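Local coordinates for protein enoyl-CoA hydratase/isomerase (Mycobacterium avium, PDB 3P5M) that probably catalyses the hydration or isomerisation of enoyl-coenzyme A thioesters, as a hexameric member of the crotonase family, at residues B[86-98]-B[194-206]. Sequence-based numbering, arbitrary orientation.
Sequences RAITSLPKPVIAG and VSGGPTLAFGWTK
K206 sends its ammonium group from helix 199-213 into the turn that follows helix 74-90, a worked example of one lysine tying together backbone carbonyls of the last helical turn and of the loop after it. NZ donates to I88 O at 2.8 Å, nearly along the C=O axis (166°), and to K93 O at 3.1 Å from above the carbonyl plane, with a weak bond to L91 O. The chain is bent at chi3 (64°), which swings NZ out of line with the rest of the side chain and lays CE against L91 O. D115 adds a salt bridge to the same nitrogen and also accepts from V95 N, probably offsetting the buried charge. The turn thus held leads from helix 74-90 into strand 95-99, one of the parallel strands of the mixed central sheet of the crotonase fold, and helix 199-213 packs against that connection. Beside the lysine the packing is apolar and close: P94 CG sits 3.5 Å from V194 CG1 and 3.8 Å from F202 CD2, the proline crossing the phenylalanine side chain at about a right angle. V194 CG1, anti to its backbone nitrogen (chi1 171°), also meets I96 CD1 tip to tip at 3.8 Å. The two backbones come closest, CA to CA, at P92 and G203; G203 CA lies 3.4 Å from P92 O. On the solvent side P92 is exposed, its CB pointing away from helix 199-213. Looser contact adjoins it: K93 CG only brushes T199 CG2 at 4.1 Å, K93 NZ hydrogen-bonds the A45 and V51 carbonyls, and T199 OG1 is hydrogen-bonded to R52.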
loop_
_atom_site.group_PDB
_atom_site.type_symbol
_atom_site.label_atom_id
_atom_site.label_comp_id
_atom_site.label_asym_id
_atom_site.label_seq_id
_atom_site.Cartn_x
_atom_site.Cartn_y
_atom_site.Cartn_z
ATOM N N ARG B 86 -13.210 24.010 19.745
ATOM C CA ARG B 86 -13.322 25.289 19.067
ATOM C C ARG B 86 -12.124 26.201 19.337
ATOM O O ARG B 86 -11.603 26.779 18.404
ATOM C CB ARG B 86 -14.648 25.996 19.354
ATOM C CG ARG B 86 -14.740 27.407 18.691
ATOM C CD ARG B 86 -14.614 27.434 17.123
ATOM N NE ARG B 86 -15.844 27.003 16.448
ATOM C CZ ARG B 86 -16.060 27.058 15.127
ATOM N NH1 ARG B 86 -15.144 27.562 14.294
ATOM N NH2 ARG B 86 -17.216 26.609 14.629
ATOM N N ALA B 87 -11.690 26.294 20.589
ATOM C CA ALA B 87 -10.491 27.070 20.958
ATOM C C ALA B 87 -9.196 26.642 20.243
ATOM O O ALA B 87 -8.385 27.491 19.813
ATOM C CB ALA B 87 -10.304 27.034 22.475
ATOM N N ILE B 88 -8.971 25.336 20.125
ATOM C CA ILE B 88 -7.807 24.861 19.373
ATOM C C ILE B 88 -7.925 25.242 17.880
ATOM O O ILE B 88 -6.987 25.760 17.300
ATOM C CB ILE B 88 -7.617 23.314 19.511
ATOM C CG1 ILE B 88 -7.227 22.919 20.940
ATOM C CG2 ILE B 88 -6.572 22.841 18.569
ATOM C CD1 ILE B 88 -7.645 21.438 21.330
ATOM N N THR B 89 -9.065 24.986 17.259
ATOM C CA THR B 89 -9.192 25.287 15.818
ATOM C C THR B 89 -9.143 26.807 15.535
ATOM O O THR B 89 -8.774 27.240 14.426
ATOM C CB THR B 89 -10.484 24.711 15.185
ATOM O OG1 THR B 89 -11.639 25.236 15.861
ATOM C CG2 THR B 89 -10.526 23.187 15.286
ATOM N N SER B 90 -9.482 27.601 16.552
ATOM C CA SER B 90 -9.614 29.030 16.397
ATOM C C SER B 90 -8.369 29.803 16.845
ATOM O O SER B 90 -8.173 30.928 16.391
ATOM C CB SER B 90 -10.876 29.535 17.135
ATOM O OG SER B 90 -10.926 30.956 17.079
ATOM N N LEU B 91 -7.527 29.213 17.711
ATOM C CA LEU B 91 -6.242 29.841 18.065
ATOM C C LEU B 91 -5.434 30.148 16.817
ATOM O O LEU B 91 -5.177 29.223 16.033
ATOM C CB LEU B 91 -5.415 28.944 19.004
ATOM C CG LEU B 91 -4.031 29.440 19.458
ATOM C CD1 LEU B 91 -4.124 30.526 20.494
ATOM C CD2 LEU B 91 -3.234 28.324 20.042
ATOM N N PRO B 92 -4.991 31.430 16.643
ATOM C CA PRO B 92 -4.208 31.744 15.425
ATOM C C PRO B 92 -2.725 31.347 15.537
ATOM O O PRO B 92 -1.818 32.048 15.041
ATOM C CB PRO B 92 -4.430 33.269 15.228
ATOM C CG PRO B 92 -4.734 33.787 16.577
ATOM C CD PRO B 92 -5.505 32.659 17.290
ATOM N N LYS B 93 -2.504 30.188 16.136
ATOM C CA LYS B 93 -1.170 29.633 16.316
ATOM C C LYS B 93 -1.232 28.125 16.194
ATOM O O LYS B 93 -2.252 27.506 16.552
ATOM C CB LYS B 93 -0.641 30.009 17.708
ATOM C CG LYS B 93 -0.353 31.500 17.865
ATOM C CD LYS B 93 0.085 31.886 19.295
ATOM C CE LYS B 93 0.230 33.423 19.429
ATOM N NZ LYS B 93 0.936 33.831 20.693
ATOM N N PRO B 94 -0.176 27.521 15.651
ATOM C CA PRO B 94 -0.211 26.077 15.446
ATOM C C PRO B 94 -0.266 25.286 16.762
ATOM O O PRO B 94 0.398 25.648 17.739
ATOM C CB PRO B 94 1.095 25.786 14.684
ATOM C CG PRO B 94 1.962 27.008 14.951
ATOM C CD PRO B 94 1.033 28.143 15.071
ATOM N N VAL B 95 -1.102 24.245 16.776
ATOM C CA VAL B 95 -1.310 23.396 17.961
ATOM C C VAL B 95 -0.945 21.984 17.499
ATOM O O VAL B 95 -1.519 21.489 16.507
ATOM C CB VAL B 95 -2.796 23.412 18.429
ATOM C CG1 VAL B 95 -3.005 22.568 19.675
ATOM C CG2 VAL B 95 -3.262 24.859 18.734
ATOM N N ILE B 96 0.016 21.367 18.193
ATOM C CA ILE B 96 0.459 20.022 17.867
ATOM C C ILE B 96 0.087 19.034 18.952
ATOM O O ILE B 96 0.407 19.237 20.125
ATOM C CB ILE B 96 1.996 19.996 17.581
ATOM C CG1 ILE B 96 2.288 20.817 16.346
ATOM C CG2 ILE B 96 2.541 18.573 17.398
ATOM C CD1 ILE B 96 3.313 21.793 16.600
ATOM N N ALA B 97 -0.600 17.962 18.553
ATOM C CA ALA B 97 -0.842 16.839 19.447
ATOM C C ALA B 97 0.280 15.789 19.303
ATOM O O ALA B 97 0.510 15.277 18.228
ATOM C CB ALA B 97 -2.237 16.229 19.173
ATOM N N GLY B 98 1.002 15.497 20.383
ATOM C CA GLY B 98 1.896 14.354 20.371
ATOM C C GLY B 98 1.101 13.256 21.034
ATOM O O GLY B 98 0.827 13.316 22.221
ATOM N N VAL B 194 8.133 24.055 13.533
ATOM C CA VAL B 194 6.882 24.814 13.605
ATOM C C VAL B 194 6.972 26.079 14.520
ATOM O O VAL B 194 6.652 27.179 14.079
ATOM C CB VAL B 194 5.737 23.848 14.009
ATOM C CG1 VAL B 194 4.448 24.573 14.313
ATOM C CG2 VAL B 194 5.507 22.877 12.888
ATOM N N SER B 195 7.452 25.911 15.757
ATOM C CA SER B 195 7.677 27.025 16.693
ATOM C C SER B 195 8.733 28.032 16.200
ATOM O O SER B 195 8.804 29.131 16.720
ATOM C CB SER B 195 8.058 26.504 18.096
ATOM O OG SER B 195 9.350 25.926 18.102
ATOM N N GLY B 196 9.534 27.656 15.196
ATOM C CA GLY B 196 10.484 28.577 14.573
ATOM C C GLY B 196 9.994 29.116 13.229
ATOM O O GLY B 196 10.685 29.919 12.552
ATOM N N GLY B 197 8.791 28.692 12.853
ATOM C CA GLY B 197 8.146 29.113 11.612
ATOM C C GLY B 197 7.443 30.469 11.589
ATOM O O GLY B 197 7.372 31.187 12.588
ATOM N N PRO B 198 6.956 30.854 10.412
ATOM C CA PRO B 198 6.253 32.119 10.213
ATOM C C PRO B 198 4.863 32.146 10.867
ATOM O O PRO B 198 3.856 31.982 10.199
ATOM C CB PRO B 198 6.169 32.207 8.697
ATOM C CG PRO B 198 6.113 30.763 8.269
ATOM C CD PRO B 198 7.139 30.129 9.141
ATOM N N THR B 199 4.831 32.402 12.163
ATOM C CA THR B 199 3.633 32.227 12.975
ATOM C C THR B 199 2.388 32.960 12.471
ATOM O O THR B 199 1.282 32.430 12.565
ATOM C CB THR B 199 3.925 32.595 14.430
ATOM O OG1 THR B 199 5.121 31.926 14.824
ATOM C CG2 THR B 199 2.765 32.155 15.341
ATOM N N LEU B 200 2.578 34.162 11.925
ATOM C CA LEU B 200 1.464 34.948 11.411
ATOM C C LEU B 200 0.897 34.299 10.157
ATOM O O LEU B 200 -0.331 34.264 9.982
ATOM C CB LEU B 200 1.860 36.398 11.130
ATOM C CG LEU B 200 2.337 37.178 12.383
ATOM C CD1 LEU B 200 2.895 38.576 12.036
ATOM C CD2 LEU B 200 1.243 37.325 13.436
ATOM N N ALA B 201 1.796 33.802 9.304
ATOM C CA ALA B 201 1.400 33.028 8.129
ATOM C C ALA B 201 0.620 31.772 8.480
ATOM O O ALA B 201 -0.353 31.465 7.797
ATOM C CB ALA B 201 2.611 32.694 7.208
ATOM N N PHE B 202 1.079 31.056 9.520
ATOM C CA PHE B 202 0.394 29.891 10.065
ATOM C C PHE B 202 -1.008 30.252 10.547
ATOM O O PHE B 202 -1.955 29.519 10.287
ATOM C CB PHE B 202 1.205 29.232 11.201
ATOM C CG PHE B 202 2.488 28.538 10.747
ATOM C CD1 PHE B 202 2.666 28.131 9.419
ATOM C CD2 PHE B 202 3.504 28.250 11.670
ATOM C CE1 PHE B 202 3.857 27.488 8.984
ATOM C CE2 PHE B 202 4.694 27.584 11.258
ATOM C CZ PHE B 202 4.862 27.184 9.906
ATOM N N GLY B 203 -1.142 31.379 11.251
ATOM C CA GLY B 203 -2.457 31.820 11.734
ATOM C C GLY B 203 -3.433 32.160 10.605
ATOM O O GLY B 203 -4.609 31.816 10.673
ATOM N N TRP B 204 -2.955 32.846 9.574
ATOM C CA TRP B 204 -3.774 33.086 8.387
ATOM C C TRP B 204 -4.148 31.821 7.615
ATOM O O TRP B 204 -5.325 31.658 7.227
ATOM C CB TRP B 204 -3.091 34.078 7.448
ATOM C CG TRP B 204 -3.379 35.482 7.821
ATOM C CD1 TRP B 204 -2.539 36.345 8.455
ATOM C CD2 TRP B 204 -4.606 36.194 7.620
ATOM N NE1 TRP B 204 -3.154 37.571 8.629
ATOM C CE2 TRP B 204 -4.423 37.498 8.144
ATOM C CE3 TRP B 204 -5.844 35.864 7.048
ATOM C CZ2 TRP B 204 -5.420 38.469 8.096
ATOM C CZ3 TRP B 204 -6.827 36.833 7.013
ATOM C CH2 TRP B 204 -6.606 38.117 7.515
ATOM N N THR B 205 -3.177 30.943 7.382
ATOM C CA THR B 205 -3.433 29.599 6.843
ATOM C C THR B 205 -4.513 28.854 7.644
ATOM O O THR B 205 -5.431 28.283 7.048
ATOM C CB THR B 205 -2.151 28.761 6.848
ATOM O OG1 THR B 205 -1.161 29.398 6.043
ATOM C CG2 THR B 205 -2.414 27.338 6.340
ATOM N N LYS B 206 -4.424 28.863 8.984
ATOM C CA LYS B 206 -5.481 28.217 9.799
ATOM C C LYS B 206 -6.858 28.837 9.604
ATOM O O LYS B 206 -7.873 28.099 9.581
ATOM C CB LYS B 206 -5.195 28.244 11.298
ATOM C CG LYS B 206 -4.156 27.315 11.775
ATOM C CD LYS B 206 -4.023 27.382 13.358
ATOM C CE LYS B 206 -5.299 26.920 14.115
ATOM N NZ LYS B 206 -4.939 26.417 15.523
#